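Local structure of putative alpha-L-fucosidase (Bacteroides thetaiotaomicron, 4OZO) at residues D191-G196 against A204-M209; T197-P202 against A228-A233. The protein is probably an alpha-L-fucosidase of glycoside hydrolase family 29, a lipoprotein enzyme that would cleave terminal alpha-linked L-fucose from glycans. All blocks are in the same frame, centred on the assembly; numbering follows the deposited sequence.

Contact 1: residues D191-G196 against A204-M209; sequences DCVIFG and ADVRWM. With OTN (2-nitrophenyl 1-thio-beta-D-galactopyranoside), chain E.
With CG anti to the backbone N (chi1 178°), the ring of Phe-195 reaches Trp-208, whose own CG is anti to its N (-171°); the two side chains lie side by side, and Phe-195 CZ meets Trp-208 CB at 3.6 Å. Val-206 brings its CG2 to the ring edge, 4.0 Å from Phe-195 CD1, while the side chains of Val-193 and Val-206 cross at about a right angle, CG1 against CG2. Compact, branched valines suit this buried face, where Trp-17 and Glu-253 also pack. Strands 193-196 and 206-207 run parallel, neighbours in the (beta/alpha)8-like barrel of the fucosidase domain, joined here by a loop, not a helix. Ile-194 O accepts from two amides, Asp-205 N at 2.8 Å in the carbonyl plane and Val-206 N at 3.2 Å, tilted 34° from it. Gly-196 N donates nearly straight to Val-206 O (3.2 Å). Glycine suits this place, since a CB would probably crowd that of Ala-204. Asp-205 OD2 takes Ile-194 N (3.1 Å) on its anti lone pair and also salt-bridges Arg-13 and Arg-186, so its buried charge is probably compensated. Over one face of the Trp-208 indole lies the bound thiogalactoside, C5 3.4 Å above the plane.

Contact 2: residues T197-P202 against A228-A233; sequences TKNSYP and AIRDEA. With OTN (2-nitrophenyl 1-thio-beta-D-galactopyranoside), chain E.
Tyr-201 and Arg-230 lie side by side and point the same way, the tyrosine ring resting along the aliphatic part of the arginine. Here the loop that follows strand 193-196 of the (beta/alpha)8-like barrel, which turns into a 3-10 segment from Asn-199, packs against the C-terminal end of helix 226-230. Tyr-201 CD2 touches Arg-230 CB at 3.5 Å, and its CE2 meets CD farther out. The methylenes make this contact; the guanidinium stands with its plane 83° from the ring's. A bend at chi3 (74°) turns it to Asp-231, which it holds side-on by a salt bridge through NE and NH1. At its base Tyr-201 sets CB against Ile-229 CG2, a branched side chain filling the gap between loop and helix; an alanine in place of Tyr-201 would keep this touch but would probably strip the cover from the methylenes of Arg-230, leaving the arginine held chiefly by Asp-231. Lys-198 and Glu-232 cross obliquely, Lys-198 CE lying 3.7 Å from Glu-232 OE1. Their opposite charges probably attract, but at 4.2 Å from Lys-198 NZ to Glu-232 OE1 they form no salt bridge; Asp-171 and the Gly-167 carbonyl hold the ammonium instead. Glu-232, extended beyond CG, suits a place facing the sugar: OE1 accepts from ligand O2 at 2.5 Å and OE2 from ligand O3 at 2.8 Å. Lys-198 N donates weakly to Ile-229 O, a bond backed by a water that accepts from this amide and donates to Ile-229 O (2.6 Å) and to Glu-232 OE2 (2.5 Å).

In the fold
Contact 1 belongs to the barrel wall and is almost wholly buried; contact 2, where the loop after strand 193-196 meets the end of helix 226-230, is only partly so and reaches solvent at Arg-230. Their segments alternate along the chain, their centres about 11 Å apart. The wall relies on parallel backbone bonding and apolar side chains, with one carboxylate compensated by arginines, whereas contact 2 uses methylene packing, a weak backbone bond, water and charges. They touch where Ile-229 packs on Gly-196 and Arg-207, and beside the ligand, where Trp-208 CZ3 lies 3.5 Å from Glu-232 OE1; there contact 1 gives the sugar an aromatic face and contact 2 a carboxylate.

Contact 1: residues D191-G196 against A204-M209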
ATOM      1  N   ASP A 191     -23.841  11.197  21.834  1.00 19.95           N
ATOM      2  CA  ASP A 191     -23.062  10.001  21.506  1.00 19.66           C
ATOM      3  C   ASP A 191     -21.545  10.177  21.550  1.00 19.84           C
ATOM      4  O   ASP A 191     -20.813   9.236  21.261  1.00 18.13           O
ATOM      5  CB  ASP A 191     -23.442   9.502  20.115  1.00 22.18           C
ATOM      6  CG  ASP A 191     -24.900   9.131  20.016  1.00 28.06           C
ATOM      7  OD1 ASP A 191     -25.383   8.409  20.909  1.00 33.89           O
ATOM      8  OD2 ASP A 191     -25.565   9.575  19.058  1.00 34.08           O
ATOM      9  N   CYS A 192     -21.070  11.369  21.901  1.00 20.34           N
ATOM     10  CA  CYS A 192     -19.642  11.672  21.808  1.00 16.81           C
ATOM     11  C   CYS A 192     -18.834  11.086  22.952  1.00 19.32           C
ATOM     12  O   CYS A 192     -19.063  11.404  24.106  1.00 20.36           O
ATOM     13  CB  CYS A 192     -19.401  13.183  21.739  1.00 15.22           C
ATOM     14  SG  CYS A 192     -17.642  13.638  21.664  1.00 13.62           S
ATOM     15  N   VAL A 193     -17.859  10.250  22.626  1.00 18.53           N
ATOM     16  CA  VAL A 193     -16.987   9.698  23.648  1.00 13.60           C
ATOM     17  C   VAL A 193     -15.947  10.731  24.087  1.00 14.08           C
ATOM     18  O   VAL A 193     -15.340  11.402  23.247  1.00 11.61           O
ATOM     19  CB  VAL A 193     -16.285   8.447  23.123  1.00 11.49           C
ATOM     20  CG1 VAL A 193     -15.369   7.875  24.175  1.00 13.71           C
ATOM     21  CG2 VAL A 193     -17.311   7.430  22.681  1.00 13.14           C
ATOM     22  N   ILE A 194     -15.752  10.872  25.398  1.00 13.97           N
ATOM     23  CA  ILE A 194     -14.743  11.794  25.925  1.00 14.01           C
ATOM     24  C   ILE A 194     -13.496  11.084  26.448  1.00 14.80           C
ATOM     25  O   ILE A 194     -13.560  10.349  27.428  1.00 19.51           O
ATOM     26  CB  ILE A 194     -15.295  12.659  27.076  1.00 13.91           C
ATOM     27  CG1 ILE A 194     -16.371  13.624  26.587  1.00 13.99           C
ATOM     28  CG2 ILE A 194     -14.177  13.445  27.730  1.00 16.82           C
ATOM     29  CD1 ILE A 194     -17.120  14.296  27.721  1.00 17.36           C
ATOM     30  N   PHE A 195     -12.361  11.308  25.797  1.00 15.86           N
ATOM     31  CA  PHE A 195     -11.087  10.865  26.343  1.00 13.36           C
ATOM     32  C   PHE A 195     -10.681  11.845  27.434  1.00 19.63           C
ATOM     33  O   PHE A 195     -10.356  13.001  27.145  1.00 18.88           O
ATOM     34  CB  PHE A 195     -10.030  10.842  25.251  1.00 10.87           C
ATOM     35  CG  PHE A 195      -8.661  10.435  25.728  1.00 10.27           C
ATOM     36  CD1 PHE A 195      -8.296   9.100  25.773  1.00 12.34           C
ATOM     37  CD2 PHE A 195      -7.729  11.387  26.100  1.00 10.54           C
ATOM     38  CE1 PHE A 195      -7.028   8.724  26.188  1.00 10.95           C
ATOM     39  CE2 PHE A 195      -6.463  11.020  26.519  1.00  8.96           C
ATOM     40  CZ  PHE A 195      -6.115   9.689  26.563  1.00  9.93           C
ATOM     41  N   GLY A 196     -10.705  11.392  28.685  1.00 19.38           N
ATOM     42  CA  GLY A 196     -10.427  12.271  29.806  1.00 17.32           C
ATOM     43  C   GLY A 196      -9.152  11.961  30.568  1.00 18.82           C
ATOM     44  O   GLY A 196      -8.857  10.810  30.881  1.00 20.30           O
ATOM     45  N   ALA A 204     -14.721  11.312  32.124  1.00 18.00           N
ATOM     46  CA  ALA A 204     -14.075  10.512  31.091  1.00 16.95           C
ATOM     47  C   ALA A 204     -14.937   9.334  30.680  1.00 18.33           C
ATOM     48  O   ALA A 204     -15.393   8.577  31.535  1.00 21.12           O
ATOM     49  CB  ALA A 204     -12.722  10.017  31.586  1.00 15.04           C
ATOM     50  N   ASP A 205     -15.167   9.169  29.379  1.00 16.60           N
ATOM     51  CA  ASP A 205     -15.741   7.912  28.890  1.00 17.61           C
ATOM     52  C   ASP A 205     -14.656   6.851  28.704  1.00 14.55           C
ATOM     53  O   ASP A 205     -14.910   5.657  28.859  1.00 14.12           O
ATOM     54  CB  ASP A 205     -16.494   8.106  27.580  1.00 17.17           C
ATOM     55  CG  ASP A 205     -17.844   8.735  27.778  1.00 20.31           C
ATOM     56  OD1 ASP A 205     -18.595   8.260  28.652  1.00 21.92           O
ATOM     57  OD2 ASP A 205     -18.150   9.710  27.063  1.00 26.72           O
ATOM     58  N   VAL A 206     -13.448   7.290  28.365  1.00 10.17           N
ATOM     59  CA  VAL A 206     -12.321   6.378  28.219  1.00 13.96           C
ATOM     60  C   VAL A 206     -11.080   7.020  28.838  1.00 12.19           C
ATOM     61  O   VAL A 206     -10.979   8.242  28.899  1.00 12.45           O
ATOM     62  CB  VAL A 206     -12.069   5.959  26.717  1.00 10.44           C
ATOM     63  CG1 VAL A 206     -13.211   5.103  26.186  1.00  5.99           C
ATOM     64  CG2 VAL A 206     -11.849   7.183  25.821  1.00  8.75           C
ATOM     65  N   ARG A 207     -10.141   6.199  29.292  1.00  8.61           N
ATOM     66  CA  ARG A 207      -8.962   6.686  29.985  1.00  8.19           C
ATOM     67  C   ARG A 207      -7.692   6.488  29.161  1.00 13.10           C
ATOM     68  O   ARG A 207      -7.643   5.665  28.253  1.00 13.43           O
ATOM     69  CB  ARG A 207      -8.793   5.932  31.307  1.00 12.31           C
ATOM     70  CG  ARG A 207      -8.423   4.444  31.145  1.00 10.55           C
ATOM     71  CD  ARG A 207      -8.177   3.771  32.477  1.00 12.09           C
ATOM     72  NE  ARG A 207      -7.394   2.539  32.380  1.00 15.77           N
ATOM     73  CZ  ARG A 207      -7.917   1.315  32.405  1.00 15.10           C
ATOM     74  NH1 ARG A 207      -9.230   1.151  32.521  1.00 14.80           N
ATOM     75  NH2 ARG A 207      -7.133   0.252  32.316  1.00 12.64           N
ATOM     76  N   TRP A 208      -6.651   7.231  29.504  1.00 10.90           N
ATOM     77  CA  TRP A 208      -5.332   6.935  28.994  1.00 12.58           C
ATOM     78  C   TRP A 208      -4.832   5.655  29.666  1.00 13.72           C
ATOM     79  O   TRP A 208      -5.395   5.221  30.676  1.00 13.55           O
ATOM     80  CB  TRP A 208      -4.373   8.090  29.297  1.00 12.67           C
ATOM     81  CG  TRP A 208      -3.047   7.938  28.619  1.00 14.96           C
ATOM     82  CD1 TRP A 208      -2.805   7.378  27.390  1.00 13.10           C
ATOM     83  CD2 TRP A 208      -1.777   8.325  29.138  1.00 17.24           C
ATOM     84  NE1 TRP A 208      -1.465   7.414  27.112  1.00 10.83           N
ATOM     85  CE2 TRP A 208      -0.809   7.986  28.169  1.00 12.21           C
ATOM     86  CE3 TRP A 208      -1.361   8.940  30.324  1.00 18.11           C
ATOM     87  CZ2 TRP A 208       0.547   8.241  28.349  1.00 16.04           C
ATOM     88  CZ3 TRP A 208      -0.008   9.188  30.504  1.00 16.43           C
ATOM     89  CH2 TRP A 208       0.928   8.839  29.525  1.00 16.32           C
ATOM     90  N   MET A 209      -3.768   5.064  29.122  1.00 13.46           N
ATOM     91  CA  MET A 209      -3.194   3.849  29.688  1.00 14.24           C
ATOM     92  C   MET A 209      -1.700   3.947  30.004  1.00 15.46           C
ATOM     93  O   MET A 209      -1.021   2.928  30.121  1.00 16.47           O
ATOM     94  CB  MET A 209      -3.489   2.629  28.810  1.00 14.81           C
ATOM     95  CG  MET A 209      -3.535   2.909  27.300  1.00 14.84           C
ATOM     96  SD  MET A 209      -2.039   3.638  26.609  1.00 13.04           S
ATOM     97  CE  MET A 209      -0.841   2.312  26.789  1.00 11.84           C
TER
HETATM   98  O2' OTN E 503       6.385  14.281  28.937  1.00 54.05           O
HETATM   99  N1' OTN E 503       4.948  14.060  28.869  1.00 31.17           N
HETATM  100  O3' OTN E 503       4.103  15.050  29.246  1.00 34.26           O
HETATM  101  C2' OTN E 503       4.531  12.869  28.401  1.00 27.83           C
HETATM  102  C3' OTN E 503       5.496  11.917  28.083  1.00 29.01           C
HETATM  103  C4' OTN E 503       5.139  10.670  27.599  1.00 21.18           C
HETATM  104  C5' OTN E 503       3.799  10.358  27.447  1.00 25.19           C
HETATM  105  C6' OTN E 503       2.834  11.298  27.783  1.00 23.58           C
HETATM  106  C1' OTN E 503       3.174  12.549  28.286  1.00 22.16           C
HETATM  107  S01 OTN E 503       1.858  13.647  28.632  1.00 29.31           S
HETATM  108  C1  OTN E 503       0.444  12.553  28.618  1.00 26.96           C
HETATM  109  O5  OTN E 503      -0.028  12.188  27.274  1.00 25.30           O
HETATM  110  C5  OTN E 503      -1.170  11.325  27.379  1.00 18.61           C
HETATM  111  C6  OTN E 503      -1.616  10.954  25.964  1.00 16.25           C
HETATM  112  O6  OTN E 503      -0.549  10.281  25.293  1.00 17.33           O
HETATM  113  C4  OTN E 503      -2.318  12.028  28.115  1.00 17.98           C
HETATM  114  O4  OTN E 503      -2.697  13.222  27.424  1.00 22.20           O
HETATM  115  C3  OTN E 503      -1.813  12.394  29.481  1.00 25.20           C
HETATM  116  O3  OTN E 503      -2.835  13.052  30.284  1.00 29.91           O
HETATM  117  C2  OTN E 503      -0.626  13.323  29.305  1.00 19.75           C
HETATM  118  O2  OTN E 503      -0.189  13.631  30.613  1.00 25.78           O
HETATM  119  O   HOH W   1      -6.963   9.519  31.870  1.00 13.45           O

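Contact 2: residues T197-P202 against A228-A233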
ATOM      1  N   THR A 197      -8.400  13.006  30.880  1.00 19.56           N
ATOM      2  CA  THR A 197      -7.221  12.880  31.724  1.00 21.06           C
ATOM      3  C   THR A 197      -7.287  13.803  32.958  1.00 19.50           C
ATOM      4  O   THR A 197      -7.944  14.851  32.954  1.00 14.15           O
ATOM      5  CB  THR A 197      -5.939  13.179  30.925  1.00 18.53           C
ATOM      6  OG1 THR A 197      -6.080  14.439  30.255  1.00 18.89           O
ATOM      7  CG2 THR A 197      -5.697  12.105  29.896  1.00 15.14           C
ATOM      8  N   LYS A 198      -6.601  13.389  34.014  1.00 21.84           N
ATOM      9  CA  LYS A 198      -6.454  14.192  35.226  1.00 20.53           C
ATOM     10  C   LYS A 198      -7.771  14.698  35.838  1.00 20.58           C
ATOM     11  O   LYS A 198      -8.680  13.907  36.110  1.00 20.17           O
ATOM     12  CB  LYS A 198      -5.454  15.309  34.964  1.00 20.31           C
ATOM     13  CG  LYS A 198      -4.155  14.756  34.418  1.00 16.26           C
ATOM     14  CD  LYS A 198      -3.080  15.805  34.204  1.00 16.98           C
ATOM     15  CE  LYS A 198      -1.728  15.124  34.075  1.00 17.61           C
ATOM     16  NZ  LYS A 198      -0.636  16.019  33.636  1.00 19.29           N
ATOM     17  N   ASN A 199      -7.886  16.007  36.047  1.00 24.10           N
ATOM     18  CA  ASN A 199      -9.033  16.566  36.788  1.00 25.02           C
ATOM     19  C   ASN A 199     -10.355  16.514  36.034  1.00 21.70           C
ATOM     20  O   ASN A 199     -11.376  17.023  36.515  1.00 16.80           O
ATOM     21  CB  ASN A 199      -8.743  17.988  37.264  1.00 19.96           C
ATOM     22  CG  ASN A 199      -7.509  18.057  38.137  1.00 24.01           C
ATOM     23  OD1 ASN A 199      -7.264  17.158  38.942  1.00 24.69           O
ATOM     24  ND2 ASN A 199      -6.714  19.113  37.972  1.00 25.26           N
ATOM     25  N   SER A 200     -10.315  15.897  34.854  1.00 16.89           N
ATOM     26  CA  SER A 200     -11.497  15.638  34.055  1.00 14.12           C
ATOM     27  C   SER A 200     -12.049  14.274  34.421  1.00 15.30           C
ATOM     28  O   SER A 200     -13.075  13.854  33.886  1.00 16.34           O
ATOM     29  CB  SER A 200     -11.135  15.643  32.572  1.00 18.12           C
ATOM     30  OG  SER A 200     -10.166  14.642  32.273  1.00 19.60           O
ATOM     31  N   TYR A 201     -11.366  13.594  35.343  1.00 13.83           N
ATOM     32  CA  TYR A 201     -11.724  12.221  35.743  1.00 18.58           C
ATOM     33  C   TYR A 201     -13.215  11.905  35.957  1.00 19.58           C
ATOM     34  O   TYR A 201     -13.644  10.805  35.620  1.00 20.16           O
ATOM     35  CB  TYR A 201     -10.906  11.739  36.958  1.00 20.43           C
ATOM     36  CG  TYR A 201     -11.314  12.404  38.245  1.00 27.36           C
ATOM     37  CD1 TYR A 201     -12.279  11.831  39.070  1.00 25.93           C
ATOM     38  CD2 TYR A 201     -10.765  13.631  38.619  1.00 28.37           C
ATOM     39  CE1 TYR A 201     -12.674  12.454  40.239  1.00 31.02           C
ATOM     40  CE2 TYR A 201     -11.151  14.259  39.783  1.00 31.17           C
ATOM     41  CZ  TYR A 201     -12.107  13.670  40.594  1.00 36.40           C
ATOM     42  OH  TYR A 201     -12.498  14.295  41.762  1.00 35.18           O
ATOM     43  N   PRO A 202     -14.016  12.842  36.516  1.00 22.27           N
ATOM     44  CA  PRO A 202     -15.397  12.368  36.657  1.00 17.92           C
ATOM     45  C   PRO A 202     -16.187  12.379  35.363  1.00 15.51           C
ATOM     46  O   PRO A 202     -17.360  12.001  35.390  1.00 13.83           O
ATOM     47  CB  PRO A 202     -16.019  13.359  37.646  1.00 17.75           C
ATOM     48  CG  PRO A 202     -15.195  14.543  37.584  1.00 17.72           C
ATOM     49  CD  PRO A 202     -13.811  14.131  37.206  1.00 17.28           C
ATOM     50  N   ALA A 228      -7.160   7.072  39.782  1.00 25.76           N
ATOM     51  CA  ALA A 228      -6.015   6.708  38.949  1.00 26.05           C
ATOM     52  C   ALA A 228      -5.830   7.731  37.839  1.00 21.65           C
ATOM     53  O   ALA A 228      -4.717   8.174  37.557  1.00 17.04           O
ATOM     54  CB  ALA A 228      -6.211   5.318  38.354  1.00 21.19           C
ATOM     55  N   ILE A 229      -6.946   8.094  37.219  1.00 21.76           N
ATOM     56  CA  ILE A 229      -6.965   9.071  36.141  1.00 25.29           C
ATOM     57  C   ILE A 229      -6.499  10.453  36.619  1.00 27.62           C
ATOM     58  O   ILE A 229      -5.617  11.067  36.017  1.00 23.79           O
ATOM     59  CB  ILE A 229      -8.384   9.167  35.547  1.00 23.01           C
ATOM     60  CG1 ILE A 229      -8.769   7.827  34.911  1.00 16.99           C
ATOM     61  CG2 ILE A 229      -8.483  10.336  34.566  1.00 21.20           C
ATOM     62  CD1 ILE A 229     -10.240   7.682  34.645  1.00 15.98           C
ATOM     63  N   ARG A 230      -7.091  10.922  37.713  1.00 27.26           N
ATOM     64  CA  ARG A 230      -6.719  12.188  38.331  1.00 29.34           C
ATOM     65  C   ARG A 230      -5.246  12.252  38.729  1.00 29.01           C
ATOM     66  O   ARG A 230      -4.569  13.238  38.449  1.00 32.60           O
ATOM     67  CB  ARG A 230      -7.577  12.424  39.569  1.00 31.16           C
ATOM     68  CG  ARG A 230      -7.543  13.843  40.088  1.00 32.14           C
ATOM     69  CD  ARG A 230      -8.081  13.891  41.503  1.00 27.91           C
ATOM     70  NE  ARG A 230      -7.111  13.337  42.438  1.00 34.38           N
ATOM     71  CZ  ARG A 230      -7.389  13.009  43.696  1.00 43.09           C
ATOM     72  NH1 ARG A 230      -6.439  12.512  44.478  1.00 41.09           N
ATOM     73  NH2 ARG A 230      -8.619  13.173  44.172  1.00 34.18           N
ATOM     74  N   ASP A 231      -4.750  11.212  39.390  1.00 22.60           N
ATOM     75  CA  ASP A 231      -3.394  11.236  39.920  1.00 24.78           C
ATOM     76  C   ASP A 231      -2.461  10.429  39.020  1.00 31.24           C
ATOM     77  O   ASP A 231      -1.471   9.827  39.466  1.00 34.24           O
ATOM     78  CB  ASP A 231      -3.375  10.749  41.380  1.00 35.23           C
ATOM     79  CG  ASP A 231      -4.220  11.641  42.316  1.00 38.38           C
ATOM     80  OD1 ASP A 231      -4.447  12.835  41.995  1.00 29.66           O
ATOM     81  OD2 ASP A 231      -4.663  11.140  43.376  1.00 40.66           O
ATOM     82  N   GLU A 232      -2.821  10.442  37.741  1.00 34.37           N
ATOM     83  CA  GLU A 232      -2.077   9.870  36.618  1.00 27.90           C
ATOM     84  C   GLU A 232      -0.606   9.518  36.859  1.00 28.10           C
ATOM     85  O   GLU A 232      -0.188   8.364  36.691  1.00 31.02           O
ATOM     86  CB  GLU A 232      -2.199  10.843  35.438  1.00 21.89           C
ATOM     87  CG  GLU A 232      -1.284  10.577  34.280  1.00 25.56           C
ATOM     88  CD  GLU A 232      -1.544  11.508  33.124  1.00 25.05           C
ATOM     89  OE1 GLU A 232      -0.564  12.012  32.526  1.00 24.10           O
ATOM     90  OE2 GLU A 232      -2.731  11.741  32.801  1.00 22.72           O
ATOM     91  N   ALA A 233       0.169  10.508  37.279  1.00 23.31           N
ATOM     92  CA  ALA A 233       1.615  10.355  37.402  1.00 27.79           C
ATOM     93  C   ALA A 233       2.078   9.359  38.472  1.00 33.62           C
ATOM     94  O   ALA A 233       3.249   8.976  38.491  1.00 33.33           O
ATOM     95  CB  ALA A 233       2.261  11.714  37.634  1.00 32.88           C
TER
HETATM   96  O2' OTN E 503       6.385  14.281  28.937  1.00 54.05           O
HETATM   97  N1' OTN E 503       4.948  14.060  28.869  1.00 31.17           N
HETATM   98  O3' OTN E 503       4.103  15.050  29.246  1.00 34.26           O
HETATM   99  C2' OTN E 503       4.531  12.869  28.401  1.00 27.83           C
HETATM  100  C3' OTN E 503       5.496  11.917  28.083  1.00 29.01           C
HETATM  101  C4' OTN E 503       5.139  10.670  27.599  1.00 21.18           C
HETATM  102  C5' OTN E 503       3.799  10.358  27.447  1.00 25.19           C
HETATM  103  C6' OTN E 503       2.834  11.298  27.783  1.00 23.58           C
HETATM  104  C1' OTN E 503       3.174  12.549  28.286  1.00 22.16           C
HETATM  105  S01 OTN E 503       1.858  13.647  28.632  1.00 29.31           S
HETATM  106  C1  OTN E 503       0.444  12.553  28.618  1.00 26.96           C
HETATM  107  O5  OTN E 503      -0.028  12.188  27.274  1.00 25.30           O
HETATM  108  C5  OTN E 503      -1.170  11.325  27.379  1.00 18.61           C
HETATM  109  C6  OTN E 503      -1.616  10.954  25.964  1.00 16.25           C
HETATM  110  O6  OTN E 503      -0.549  10.281  25.293  1.00 17.33           O
HETATM  111  C4  OTN E 503      -2.318  12.028  28.115  1.00 17.98           C
HETATM  112  O4  OTN E 503      -2.697  13.222  27.424  1.00 22.20           O
HETATM  113  C3  OTN E 503      -1.813  12.394  29.481  1.00 25.20           C
HETATM  114  O3  OTN E 503      -2.835  13.052  30.284  1.00 29.91           O
HETATM  115  C2  OTN E 503      -0.626  13.323  29.305  1.00 19.75           C
HETATM  116  O2  OTN E 503      -0.189  13.631  30.613  1.00 25.78           O
HETATM  117  O   HOH W   2      -4.876  10.665  33.570  1.00 19.19           O